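PDB 5EYF: glutamate ABC superfamily ATP binding cassette transporter, binding protein from Enterococcus faecium DO, which binds L-glutamate and, as the solute-binding component of an ABC transporter, probably delivers it to the membrane permease for uptake into the cell. Local coordinates for residues 110-115 and 186-191; 15-20 and 51-56; 121-126 and 143-148; 83-88 and 198-203. One frame throughout, in Å; residues are numbered along the deposited sequence. Where two conformers were deposited one is given.

The contacts are spread along an elongated two-lobed protein. Contact 2 closes first along the chain; contact 4 then opens a long loop enclosing contact 1, which in turn encloses contact 3. Contacts 2 and 3 lie farthest apart, centres about 44 Å, on opposite sides of the chain's centre. Contact 4 sits near the middle, its centre about 26 Å from those of contacts 1 and 3, and holds the bound glutamate. It touches contact 2 through Trp19 against Ile83 and a probable backbone hydrogen bond from Ile83 N to Gly20 O, and shares with contact 1 the sheet of strands 103-112 and 198-205. Contact 2 thus lies in one lobe, contacts 1 and 3 in the other, contact 4 at the cleft.

Contact 1: 110-115 and 186-191; sequences LVKKGS and PEYELV
The phenol ring of Tyr188 lies obliquely against the backbone of Lys112, its CD1 3.5 Å from Lys112 CA, and meets Phe160 edge-to-face on the adjoining helix. Tyr188 CE1 also reaches Lys112 CB at 3.8 Å, so the aromatic side chain packs against the end of the neighbouring strand. Strands 110-112 and 188-191 run antiparallel, with Val111 and Glu189 as the hydrogen-bonded pair: Val111 N donates to Glu189 O at 3.1 Å, and Glu189 N returns a bond to Val111 O at 2.9 Å. A third bond, from Lys113 N to Glu187 O at 2.9 Å, extends the pairing beyond the strand. Val111 shares its face with Glu189, and its CG2 meets Val191 CG1 at 3.6 Å, the two branched side chains crossing at about a right angle. The opposite face carries Leu110 and Leu190, whose CD1 methyls meet at 4.0 Å. With CG anti to the backbone N (chi1 -177°), Leu110 also lays CD1 beside Tyr188 CB.

At the exposed end the long lysines suit a border with solvent. Lys112 runs alongside Glu187 and forms a salt bridge from NZ to OE2 (3.3 Å) whose hydrogen bond is weak, while the aliphatic part of Lys113 crosses the carboxylate of Glu189. Gly114, with positive phi, is third in the type II beta turn from Lys112 to Ser115, closed by Ser115 N to Lys112 O. Leu110 and Tyr188 pack against helix 156-164, and Leu110 and Leu190 against helix 175-182; on its other side, strand 103-112 pairs with strand 170-172.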
loop_
_atom_site.group_PDB
_atom_site.type_symbol
_atom_site.label_atom_id
_atom_site.label_comp_id
_atom_site.label_asym_id
_atom_site.label_seq_id
_atom_site.Cartn_x
_atom_site.Cartn_y
_atom_site.Cartn_z
ATOM N N LEU B 110 6.382 -15.397 9.428
ATOM C CA LEU B 110 7.254 -15.469 10.591
ATOM C C LEU B 110 7.707 -16.916 10.758
ATOM O O LEU B 110 6.875 -17.829 10.730
ATOM C CB LEU B 110 6.495 -15.002 11.846
ATOM C CG LEU B 110 7.251 -14.931 13.179
ATOM C CD1 LEU B 110 8.003 -13.626 13.232
ATOM C CD2 LEU B 110 6.311 -15.064 14.391
ATOM N N VAL B 111 9.020 -17.123 10.899
ATOM C CA VAL B 111 9.609 -18.448 11.068
ATOM C C VAL B 111 10.643 -18.382 12.184
ATOM O O VAL B 111 11.103 -17.307 12.570
ATOM C CB VAL B 111 10.268 -18.961 9.751
ATOM C CG1 VAL B 111 9.237 -19.070 8.629
ATOM C CG2 VAL B 111 11.397 -18.044 9.321
ATOM N N LYS B 112 11.007 -19.553 12.711
ATOM C CA LYS B 112 12.168 -19.631 13.585
ATOM C C LYS B 112 13.430 -19.308 12.787
ATOM O O LYS B 112 13.626 -19.813 11.679
ATOM C CB LYS B 112 12.272 -21.031 14.190
ATOM C CG LYS B 112 13.402 -21.223 15.186
ATOM C CD LYS B 112 13.423 -22.666 15.674
ATOM C CE LYS B 112 14.775 -23.046 16.250
ATOM N NZ LYS B 112 14.815 -22.830 17.716
ATOM N N LYS B 113 14.306 -18.485 13.360
ATOM C CA LYS B 113 15.603 -18.240 12.729
ATOM C C LYS B 113 16.301 -19.539 12.351
ATOM O O LYS B 113 16.348 -20.495 13.132
ATOM C CB LYS B 113 16.511 -17.429 13.645
ATOM C CG LYS B 113 16.120 -15.998 13.711
ATOM C CD LYS B 113 16.882 -15.264 14.776
ATOM C CE LYS B 113 16.352 -13.843 14.870
ATOM N NZ LYS B 113 17.307 -12.955 15.569
ATOM N N GLY B 114 16.843 -19.556 11.135
ATOM C CA GLY B 114 17.492 -20.725 10.608
ATOM C C GLY B 114 16.596 -21.605 9.775
ATOM O O GLY B 114 17.095 -22.570 9.175
ATOM N N SER B 115 15.284 -21.318 9.741
ATOM C CA SER B 115 14.372 -22.068 8.893
ATOM C C SER B 115 14.874 -22.107 7.457
ATOM O O SER B 115 15.490 -21.161 6.962
ATOM C CB SER B 115 12.980 -21.429 8.918
ATOM O OG SER B 115 12.093 -22.159 8.112
ATOM N N PRO B 186 12.737 -13.171 20.278
ATOM C CA PRO B 186 13.914 -13.005 19.406
ATOM C C PRO B 186 14.364 -14.266 18.666
ATOM O O PRO B 186 15.219 -14.152 17.781
ATOM C CB PRO B 186 15.000 -12.522 20.377
ATOM C CG PRO B 186 14.531 -12.952 21.729
ATOM C CD PRO B 186 13.041 -12.870 21.687
ATOM N N GLU B 187 13.837 -15.446 18.982
ATOM C CA GLU B 187 14.193 -16.635 18.220
ATOM C C GLU B 187 13.518 -16.685 16.855
ATOM O O GLU B 187 13.785 -17.620 16.088
ATOM C CB GLU B 187 13.826 -17.902 18.998
ATOM C CG GLU B 187 14.735 -18.236 20.156
ATOM C CD GLU B 187 14.372 -19.570 20.778
ATOM O OE1 GLU B 187 14.130 -19.612 22.001
ATOM O OE2 GLU B 187 14.313 -20.573 20.028
ATOM N N TYR B 188 12.641 -15.726 16.557
ATOM C CA TYR B 188 11.798 -15.738 15.367
ATOM C C TYR B 188 12.005 -14.455 14.579
ATOM O O TYR B 188 12.314 -13.409 15.150
ATOM C CB TYR B 188 10.329 -15.897 15.752
ATOM C CG TYR B 188 10.137 -17.190 16.483
ATOM C CD1 TYR B 188 9.795 -18.341 15.794
ATOM C CD2 TYR B 188 10.353 -17.280 17.852
ATOM C CE1 TYR B 188 9.654 -19.532 16.435
ATOM C CE2 TYR B 188 10.227 -18.469 18.495
ATOM C CZ TYR B 188 9.878 -19.594 17.778
ATOM O OH TYR B 188 9.743 -20.786 18.421
ATOM N N GLU B 189 11.834 -14.543 13.258
ATOM C CA GLU B 189 12.034 -13.372 12.412
ATOM C C GLU B 189 11.054 -13.405 11.250
ATOM O O GLU B 189 10.581 -14.473 10.824
ATOM C CB GLU B 189 13.483 -13.282 11.888
ATOM C CG GLU B 189 13.912 -14.408 10.954
ATOM C CD GLU B 189 15.392 -14.327 10.575
ATOM O OE1 GLU B 189 16.020 -13.297 10.880
ATOM O OE2 GLU B 189 15.932 -15.292 9.983
ATOM N N LEU B 190 10.772 -12.216 10.717
ATOM C CA LEU B 190 10.059 -12.114 9.445
ATOM C C LEU B 190 11.006 -12.469 8.305
ATOM O O LEU B 190 12.198 -12.144 8.345
ATOM C CB LEU B 190 9.483 -10.698 9.225
ATOM C CG LEU B 190 8.192 -10.281 9.945
ATOM C CD1 LEU B 190 8.461 -10.122 11.444
ATOM C CD2 LEU B 190 7.639 -8.986 9.387
ATOM N N VAL B 191 10.490 -13.186 7.309
ATOM C CA VAL B 191 11.296 -13.576 6.156
ATOM C C VAL B 191 10.486 -13.339 4.899
ATOM O O VAL B 191 9.272 -13.588 4.864
ATOM C CB VAL B 191 11.761 -15.056 6.203
ATOM C CG1 VAL B 191 12.663 -15.313 7.400
ATOM C CG2 VAL B 191 10.579 -16.029 6.216
#

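Contact 2: 15-20 and 51-56; sequences NEIIWG and KKILGD
Asn15 and Leu54 bring their backbones nearest, CA to CA 6.8 Å, where the residue just before strand 16-21 meets the end of helix 41-54, and no hydrogen bond joins the two segments. Leu54 takes part in most of the pairs across the contact. Its CG lies anti to the carbonyl carbon (chi1 -59°) and the chain continues extended, which carries CD1 to the backbone between Asn15 and Glu16, 3.6 Å from Glu16 N. The same methyl meets Ile17 CG1 at 4.0 Å. Asn15 slides past Leu54 in the opposite direction, placing OD1 4.0 Å from Leu54 CB, while its ND2 makes a weak hydrogen bond to Asn57 O.

Further along, the CD1 methyls of Ile17 and Ile53 touch at 3.9 Å where the two side chains cross at about a right angle. Branched and long aliphatic residues suit this place, filling the space between strand and helix without needing polar partners.

Each segment also holds a residue leaving a helix with positive phi: Asn15 after helix 7-14 and Gly55 after helix 41-54, where glycine readily adopts the conformation (91°). Lys51 NZ hydrogen-bonds to Asp56 O (2.7 Å) and to Gly58 O. Strand 16-21 is the middle strand of a parallel sheet, and helix 41-54 packs on it: the alpha/beta layering of a lobe of the periplasmic-binding-protein type, as in other family 3 solute-binding proteins.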
loop_
_atom_site.group_PDB
_atom_site.type_symbol
_atom_site.label_atom_id
_atom_site.label_comp_id
_atom_site.label_asym_id
_atom_site.label_seq_id
_atom_site.Cartn_x
_atom_site.Cartn_y
_atom_site.Cartn_z
ATOM N N ASN B 15 -21.980 12.911 23.273
ATOM C CA ASN B 15 -20.622 13.445 23.225
ATOM C C ASN B 15 -19.578 12.326 23.235
ATOM O O ASN B 15 -18.525 12.431 23.872
ATOM C CB ASN B 15 -20.379 14.431 24.366
ATOM C CG ASN B 15 -19.182 15.293 24.105
ATOM O OD1 ASN B 15 -18.902 15.658 22.952
ATOM N ND2 ASN B 15 -18.426 15.584 25.158
ATOM N N GLU B 16 -19.859 11.263 22.489
ATOM C CA GLU B 16 -19.051 10.051 22.543
ATOM C C GLU B 16 -19.035 9.387 21.171
ATOM O O GLU B 16 -20.012 9.465 20.420
ATOM C CB GLU B 16 -19.610 9.086 23.605
ATOM C CG GLU B 16 -18.754 7.854 23.930
ATOM C CD GLU B 16 -19.470 6.903 24.885
ATOM O OE1 GLU B 16 -20.595 6.465 24.552
ATOM O OE2 GLU B 16 -18.934 6.612 25.981
ATOM N N ILE B 17 -17.909 8.750 20.841
ATOM C CA ILE B 17 -17.838 7.798 19.739
ATOM C C ILE B 17 -17.353 6.468 20.301
ATOM O O ILE B 17 -16.427 6.435 21.117
ATOM C CB ILE B 17 -16.908 8.275 18.613
ATOM C CG1 ILE B 17 -17.428 9.591 18.043
ATOM C CG2 ILE B 17 -16.766 7.172 17.520
ATOM C CD1 ILE B 17 -16.495 10.159 17.031
ATOM N N ILE B 18 -17.999 5.377 19.884
ATOM C CA ILE B 18 -17.710 4.033 20.373
ATOM C C ILE B 18 -16.959 3.275 19.287
ATOM O O ILE B 18 -17.489 3.054 18.192
ATOM C CB ILE B 18 -18.993 3.285 20.748
ATOM C CG1 ILE B 18 -19.822 4.099 21.752
ATOM C CG2 ILE B 18 -18.642 1.918 21.315
ATOM C CD1 ILE B 18 -21.101 3.435 22.148
ATOM N N TRP B 19 -15.743 2.859 19.599
ATOM C CA TRP B 19 -14.832 2.287 18.615
ATOM C C TRP B 19 -14.612 0.820 18.922
ATOM O O TRP B 19 -14.340 0.462 20.071
ATOM C CB TRP B 19 -13.467 2.973 18.609
ATOM C CG TRP B 19 -13.480 4.401 18.245
ATOM C CD1 TRP B 19 -13.690 5.450 19.081
ATOM C CD2 TRP B 19 -13.232 4.954 16.945
ATOM N NE1 TRP B 19 -13.592 6.639 18.383
ATOM C CE2 TRP B 19 -13.304 6.360 17.069
ATOM C CE3 TRP B 19 -12.946 4.401 15.696
ATOM C CZ2 TRP B 19 -13.143 7.221 15.989
ATOM C CZ3 TRP B 19 -12.739 5.256 14.621
ATOM C CH2 TRP B 19 -12.854 6.655 14.767
ATOM N N GLY B 20 -14.731 -0.018 17.896
ATOM C CA GLY B 20 -14.346 -1.405 17.997
ATOM C C GLY B 20 -12.881 -1.618 17.668
ATOM O O GLY B 20 -12.435 -1.305 16.556
ATOM N N LYS B 51 -11.360 13.543 18.854
ATOM C CA LYS B 51 -11.174 14.947 19.228
ATOM C C LYS B 51 -11.396 15.892 18.043
ATOM O O LYS B 51 -11.877 17.023 18.231
ATOM C CB LYS B 51 -9.779 15.150 19.830
ATOM C CG LYS B 51 -9.550 14.411 21.157
ATOM C CD LYS B 51 -10.572 14.808 22.228
ATOM C CE LYS B 51 -10.129 14.319 23.617
ATOM N NZ LYS B 51 -11.188 14.450 24.675
ATOM N N LYS B 52 -11.044 15.472 16.828
ATOM C CA LYS B 52 -11.355 16.296 15.660
ATOM C C LYS B 52 -12.862 16.410 15.449
ATOM O O LYS B 52 -13.371 17.491 15.125
ATOM C CB LYS B 52 -10.696 15.715 14.399
ATOM C CG LYS B 52 -9.165 15.720 14.386
ATOM C CD LYS B 52 -8.584 17.107 14.586
ATOM C CE LYS B 52 -7.110 17.113 14.216
ATOM N NZ LYS B 52 -6.528 18.432 14.640
ATOM N N ILE B 53 -13.597 15.304 15.597
ATOM C CA ILE B 53 -15.016 15.325 15.265
ATOM C C ILE B 53 -15.799 16.073 16.330
ATOM O O ILE B 53 -16.621 16.954 16.027
ATOM C CB ILE B 53 -15.546 13.888 15.081
ATOM C CG1 ILE B 53 -14.824 13.213 13.922
ATOM C CG2 ILE B 53 -17.095 13.870 14.910
ATOM C CD1 ILE B 53 -15.306 11.774 13.662
ATOM N N LEU B 54 -15.565 15.727 17.595
ATOM C CA LEU B 54 -16.358 16.231 18.701
ATOM C C LEU B 54 -15.726 17.416 19.402
ATOM O O LEU B 54 -16.405 18.080 20.194
ATOM C CB LEU B 54 -16.576 15.116 19.726
ATOM C CG LEU B 54 -17.287 13.866 19.209
ATOM C CD1 LEU B 54 -17.508 12.864 20.355
ATOM C CD2 LEU B 54 -18.622 14.239 18.527
ATOM N N GLY B 55 -14.459 17.683 19.160
ATOM C CA GLY B 55 -13.783 18.743 19.874
ATOM C C GLY B 55 -13.104 18.244 21.130
ATOM O O GLY B 55 -13.081 17.048 21.447
ATOM N N ASP B 56 -12.561 19.221 21.864
ATOM C CA ASP B 56 -11.623 18.972 22.959
ATOM C C ASP B 56 -12.127 17.948 23.956
ATOM O O ASP B 56 -11.361 17.098 24.424
ATOM C CB ASP B 56 -11.338 20.266 23.723
ATOM C CG ASP B 56 -10.312 21.128 23.052
ATOM O OD1 ASP B 56 -9.650 20.647 22.100
ATOM O OD2 ASP B 56 -10.163 22.286 23.504
#

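Contact 3: 121-126 and 143-148; sequences DDLNAS and QHAPDA
A water is gripped by both segments: it donates to Leu123 O at 2.9 Å and accepts from Asp147 N at 3.1 Å, bridging two backbones that make no direct hydrogen bond. Here the two segments come close enough for CA-H...O contacts. Ala148 CA points its hydrogen at Asn124 O, 3.3 Å away and nearly straight at 169°, while Ala125 CA lies 3.0 Å from Asp147 O. The apolar part is small: Leu123 CB rests on Ala145 CB at 3.6 Å and on Ala148 CB at 4.1 Å. Alanine suits both positions because a lone methyl lets the loop approach the turn, and Leu123 sends its branches to Val129 and Ile117.

Each segment is shaped by bonds of its own. Residues 145-148 form a type I beta turn just after helix 136-144, closed by Ala148 N to Ala145 O. In the other segment, Asn124 OD1 accepts from Ser126 N, 2.7 Å away in the carbonyl plane: an Asx turn, suited to its short amide side chain. A water bridge, small methyls and weak CA-H...O contacts, in place of direct hydrogen bonds, thus join the loop before strand 128-132 to the turn before strand 149-153.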
loop_
_atom_site.group_PDB
_atom_site.type_symbol
_atom_site.label_atom_id
_atom_site.label_comp_id
_atom_site.label_asym_id
_atom_site.label_seq_id
_atom_site.Cartn_x
_atom_site.Cartn_y
_atom_site.Cartn_z
ATOM N N ASP B 121 7.449 -18.299 -1.490
ATOM C CA ASP B 121 7.747 -19.242 -2.559
ATOM C C ASP B 121 8.191 -20.603 -2.022
ATOM O O ASP B 121 8.147 -21.596 -2.753
ATOM C CB ASP B 121 8.826 -18.664 -3.496
ATOM C CG ASP B 121 8.333 -17.460 -4.314
ATOM O OD1 ASP B 121 7.103 -17.297 -4.441
ATOM O OD2 ASP B 121 9.180 -16.693 -4.862
ATOM N N ASP B 122 8.605 -20.677 -0.769
ATOM C CA ASP B 122 9.074 -21.916 -0.154
ATOM C C ASP B 122 7.971 -22.690 0.570
ATOM O O ASP B 122 8.266 -23.668 1.255
ATOM C CB ASP B 122 10.195 -21.602 0.842
ATOM C CG ASP B 122 11.477 -21.161 0.157
ATOM O OD1 ASP B 122 11.667 -21.537 -1.020
ATOM O OD2 ASP B 122 12.297 -20.445 0.790
ATOM N N LEU B 123 6.728 -22.255 0.480
ATOM C CA LEU B 123 5.616 -22.989 1.058
ATOM C C LEU B 123 5.047 -23.951 0.024
ATOM O O LEU B 123 4.904 -23.608 -1.158
ATOM C CB LEU B 123 4.540 -22.021 1.539
ATOM C CG LEU B 123 5.035 -21.038 2.607
ATOM C CD1 LEU B 123 3.915 -20.062 3.019
ATOM C CD2 LEU B 123 5.577 -21.788 3.835
ATOM N N ASN B 124 4.729 -25.159 0.471
ATOM C CA ASN B 124 4.343 -26.228 -0.438
ATOM C C ASN B 124 3.615 -27.299 0.372
ATOM O O ASN B 124 3.395 -27.145 1.577
ATOM C CB ASN B 124 5.582 -26.789 -1.137
ATOM C CG ASN B 124 6.625 -27.274 -0.131
ATOM O OD1 ASN B 124 6.350 -28.180 0.654
ATOM N ND2 ASN B 124 7.800 -26.641 -0.119
ATOM N N ALA B 125 3.286 -28.416 -0.286
ATOM C CA ALA B 125 2.517 -29.473 0.359
ATOM C C ALA B 125 3.209 -30.047 1.585
ATOM O O ALA B 125 2.540 -30.660 2.426
ATOM C CB ALA B 125 2.227 -30.596 -0.635
ATOM N N SER B 126 4.523 -29.878 1.709
ATOM C CA SER B 126 5.231 -30.400 2.871
ATOM C C SER B 126 5.294 -29.425 4.039
ATOM O O SER B 126 5.762 -29.819 5.115
ATOM C CB SER B 126 6.654 -30.789 2.491
ATOM O OG SER B 126 6.678 -31.745 1.433
ATOM N N GLN B 143 -4.026 -18.839 -1.918
ATOM C CA GLN B 143 -3.766 -18.320 -3.248
ATOM C C GLN B 143 -2.277 -18.247 -3.573
ATOM O O GLN B 143 -1.838 -18.727 -4.626
ATOM C CB GLN B 143 -4.398 -16.940 -3.384
ATOM C CG GLN B 143 -4.040 -16.233 -4.677
ATOM C CD GLN B 143 -4.821 -14.957 -4.846
ATOM O OE1 GLN B 143 -5.918 -14.830 -4.324
ATOM N NE2 GLN B 143 -4.255 -13.998 -5.562
ATOM N N HIS B 144 -1.484 -17.662 -2.674
ATOM C CA HIS B 144 -0.077 -17.433 -2.977
ATOM C C HIS B 144 0.791 -18.651 -2.688
ATOM O O HIS B 144 1.932 -18.704 -3.152
ATOM C CB HIS B 144 0.419 -16.210 -2.195
ATOM C CG HIS B 144 -0.133 -14.918 -2.711
ATOM N ND1 HIS B 144 -1.244 -14.309 -2.167
ATOM C CD2 HIS B 144 0.248 -14.144 -3.755
ATOM C CE1 HIS B 144 -1.505 -13.197 -2.833
ATOM N NE2 HIS B 144 -0.624 -13.082 -3.812
ATOM N N ALA B 145 0.271 -19.616 -1.932
ATOM C CA ALA B 145 0.958 -20.871 -1.631
ATOM C C ALA B 145 -0.072 -21.990 -1.703
ATOM O O ALA B 145 -0.394 -22.632 -0.700
ATOM C CB ALA B 145 1.629 -20.813 -0.259
ATOM N N PRO B 146 -0.616 -22.243 -2.896
ATOM C CA PRO B 146 -1.819 -23.085 -2.998
ATOM C C PRO B 146 -1.618 -24.521 -2.556
ATOM O O PRO B 146 -2.606 -25.199 -2.250
ATOM C CB PRO B 146 -2.171 -23.006 -4.491
ATOM C CG PRO B 146 -0.879 -22.718 -5.161
ATOM C CD PRO B 146 -0.124 -21.819 -4.217
ATOM N N ASP B 147 -0.383 -25.006 -2.509
ATOM C CA ASP B 147 -0.096 -26.363 -2.070
ATOM C C ASP B 147 0.150 -26.457 -0.575
ATOM O O ASP B 147 0.187 -27.564 -0.033
ATOM C CB ASP B 147 1.135 -26.904 -2.807
ATOM C CG ASP B 147 0.914 -27.022 -4.292
ATOM O OD1 ASP B 147 -0.229 -27.326 -4.701
ATOM O OD2 ASP B 147 1.884 -26.807 -5.050
ATOM N N ALA B 148 0.335 -25.328 0.098
ATOM C CA ALA B 148 0.658 -25.353 1.512
ATOM C C ALA B 148 -0.491 -25.920 2.327
ATOM O O ALA B 148 -1.663 -25.775 1.981
ATOM C CB ALA B 148 0.976 -23.952 2.008
HETATM O O HOH W 1 2.424 -23.673 -2.711
#

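Contact 4: 83-88 and 198-203; sequences IATMTI and EPYGIA. With GLU (glutamic acid), chain E.
Ile83 lies alongside Ile202, its CD1 3.8 Å from Ile202 CG1, an aliphatic pair that also meets Trp19. At Ala84 the backbone N donates to a water, which also accepts from Met86 N and donates to Gly201 O, tying the two segments together. Thr85 sets its CA over the centre of the Tyr200 ring, 3.7 Å from the centroid, a CH-pi contact; Tyr200 OH bonds to Asp174. The chi1 of Thr85 (63°) turns its OG1 to the ligand side-chain carboxylate, while Thr85 O accepts from the ligand amino group. Selenomethionine Met86 puts SE on Ala203 CB, and its O takes a bond from Gly201 N at 3.0 Å. Thr87 N donates to the ligand O at 2.9 Å, nearly straight. Thr87 OG1 donates to the anti lone pair of Glu198 OE1 (2.7 Å) and accepts from the ligand N at 2.8 Å, so Glu198 positions a first-shell hydroxyl. Ile88 N closes on Pro199 O, and Ile88 CD1 packs against Gly201 CA, a close approach that glycine allows. Together with Lys22, Ser67, Arg70, Arg92 and Asp174, which also hydrogen-bond the ligand, this forms the glutamate pocket in the cleft of a family 3 solute-binding protein.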
loop_
_atom_site.group_PDB
_atom_site.type_symbol
_atom_site.label_atom_id
_atom_site.label_comp_id
_atom_site.label_asym_id
_atom_site.label_seq_id
_atom_site.Cartn_x
_atom_site.Cartn_y
_atom_site.Cartn_z
ATOM N N ILE B 83 -11.872 0.129 14.060
ATOM C CA ILE B 83 -10.479 0.442 13.748
ATOM C C ILE B 83 -9.654 -0.675 14.384
ATOM O O ILE B 83 -9.358 -0.664 15.582
ATOM C CB ILE B 83 -10.052 1.864 14.178
ATOM C CG1 ILE B 83 -8.682 2.193 13.578
ATOM C CG2 ILE B 83 -10.111 2.134 15.690
ATOM C CD1 ILE B 83 -8.325 3.673 13.782
ATOM N N ALA B 84 -9.310 -1.674 13.582
ATOM C CA ALA B 84 -8.855 -2.948 14.134
ATOM C C ALA B 84 -8.116 -3.708 13.044
ATOM O O ALA B 84 -8.611 -4.726 12.561
ATOM C CB ALA B 84 -10.039 -3.790 14.677
ATOM N N THR B 85 -6.965 -3.177 12.620
ATOM C CA THR B 85 -6.086 -3.778 11.592
ATOM C C THR B 85 -6.884 -4.369 10.431
ATOM O O THR B 85 -6.639 -5.490 9.984
ATOM C CB THR B 85 -5.147 -4.844 12.200
ATOM O OG1 THR B 85 -5.900 -5.952 12.755
ATOM C CG2 THR B 85 -4.298 -4.226 13.301
HETATM N N MSE B 86 -7.835 -3.595 9.921
HETATM C CA MSE B 86 -8.800 -4.131 8.955
HETATM C C MSE B 86 -8.526 -3.713 7.523
HETATM O O MSE B 86 -8.626 -2.537 7.192
HETATM C CB MSE B 86 -10.206 -3.685 9.317
HETATM C CG MSE B 86 -11.274 -4.444 8.517
HETATM SE SE MSE B 86 -12.998 -3.968 9.291
HETATM C CE MSE B 86 -14.150 -4.910 8.059
ATOM N N THR B 87 -8.200 -4.678 6.674
ATOM C CA THR B 87 -7.887 -4.359 5.290
ATOM C C THR B 87 -9.145 -4.010 4.505
ATOM O O THR B 87 -10.204 -4.655 4.652
ATOM C CB THR B 87 -7.189 -5.569 4.647
ATOM O OG1 THR B 87 -5.996 -5.835 5.384
ATOM C CG2 THR B 87 -6.842 -5.313 3.175
ATOM N N ILE B 88 -9.013 -2.999 3.651
ATOM C CA ILE B 88 -10.048 -2.627 2.693
ATOM C C ILE B 88 -10.056 -3.638 1.558
ATOM O O ILE B 88 -9.041 -3.821 0.865
ATOM C CB ILE B 88 -9.792 -1.210 2.147
ATOM C CG1 ILE B 88 -9.788 -0.204 3.296
ATOM C CG2 ILE B 88 -10.871 -0.822 1.146
ATOM C CD1 ILE B 88 -9.509 1.190 2.848
ATOM N N GLU B 198 -2.005 -4.779 2.230
ATOM C CA GLU B 198 -3.090 -4.790 3.217
ATOM C C GLU B 198 -3.297 -3.365 3.693
ATOM O O GLU B 198 -2.833 -2.995 4.775
ATOM C CB GLU B 198 -2.769 -5.710 4.401
ATOM C CG GLU B 198 -2.462 -7.173 4.031
ATOM C CD GLU B 198 -3.655 -7.971 3.554
ATOM O OE1 GLU B 198 -4.789 -7.740 3.987
ATOM O OE2 GLU B 198 -3.467 -8.886 2.729
ATOM N N PRO B 199 -3.972 -2.533 2.901
ATOM C CA PRO B 199 -4.259 -1.154 3.352
ATOM C C PRO B 199 -5.366 -1.150 4.398
ATOM O O PRO B 199 -6.464 -1.659 4.149
ATOM C CB PRO B 199 -4.706 -0.443 2.071
ATOM C CG PRO B 199 -5.234 -1.568 1.207
ATOM C CD PRO B 199 -4.432 -2.786 1.520
ATOM N N TYR B 200 -5.088 -0.593 5.574
ATOM C CA TYR B 200 -6.107 -0.573 6.618
ATOM C C TYR B 200 -7.034 0.624 6.454
ATOM O O TYR B 200 -6.585 1.749 6.189
ATOM C CB TYR B 200 -5.471 -0.464 7.998
ATOM C CG TYR B 200 -4.598 -1.603 8.445
ATOM C CD1 TYR B 200 -4.554 -2.813 7.750
ATOM C CD2 TYR B 200 -3.852 -1.480 9.612
ATOM C CE1 TYR B 200 -3.752 -3.849 8.202
ATOM C CE2 TYR B 200 -3.061 -2.501 10.073
ATOM C CZ TYR B 200 -3.007 -3.684 9.363
ATOM O OH TYR B 200 -2.209 -4.713 9.858
ATOM N N GLY B 201 -8.328 0.376 6.661
ATOM C CA GLY B 201 -9.314 1.434 6.712
ATOM C C GLY B 201 -10.152 1.318 7.969
ATOM O O GLY B 201 -10.150 0.291 8.658
ATOM N N ILE B 202 -10.842 2.413 8.286
ATOM C CA ILE B 202 -11.831 2.423 9.363
ATOM C C ILE B 202 -13.168 2.032 8.767
ATOM O O ILE B 202 -13.641 2.670 7.827
ATOM C CB ILE B 202 -11.902 3.804 10.032
ATOM C CG1 ILE B 202 -10.555 4.109 10.679
ATOM C CG2 ILE B 202 -13.090 3.894 11.059
ATOM C CD1 ILE B 202 -10.415 5.618 11.070
ATOM N N ALA B 203 -13.802 0.986 9.319
ATOM C CA ALA B 203 -15.064 0.534 8.773
ATOM C C ALA B 203 -16.227 1.175 9.512
ATOM O O ALA B 203 -16.241 1.232 10.744
ATOM C CB ALA B 203 -15.164 -0.987 8.845
HETATM N N GLU E . -5.500 -6.974 7.941
HETATM C CA GLU E . -5.953 -8.354 7.702
HETATM C C GLU E . -7.472 -8.407 7.617
HETATM O O GLU E . -8.157 -7.388 7.776
HETATM C CB GLU E . -5.438 -9.320 8.787
HETATM C CG GLU E . -5.604 -8.824 10.224
HETATM C CD GLU E . -7.039 -8.854 10.742
HETATM O OE1 GLU E . -7.346 -8.031 11.611
HETATM O OE2 GLU E . -7.839 -9.739 10.361
HETATM O OXT GLU E . -8.056 -9.479 7.365
HETATM O O HOH W 2 -8.815 -0.944 10.803
#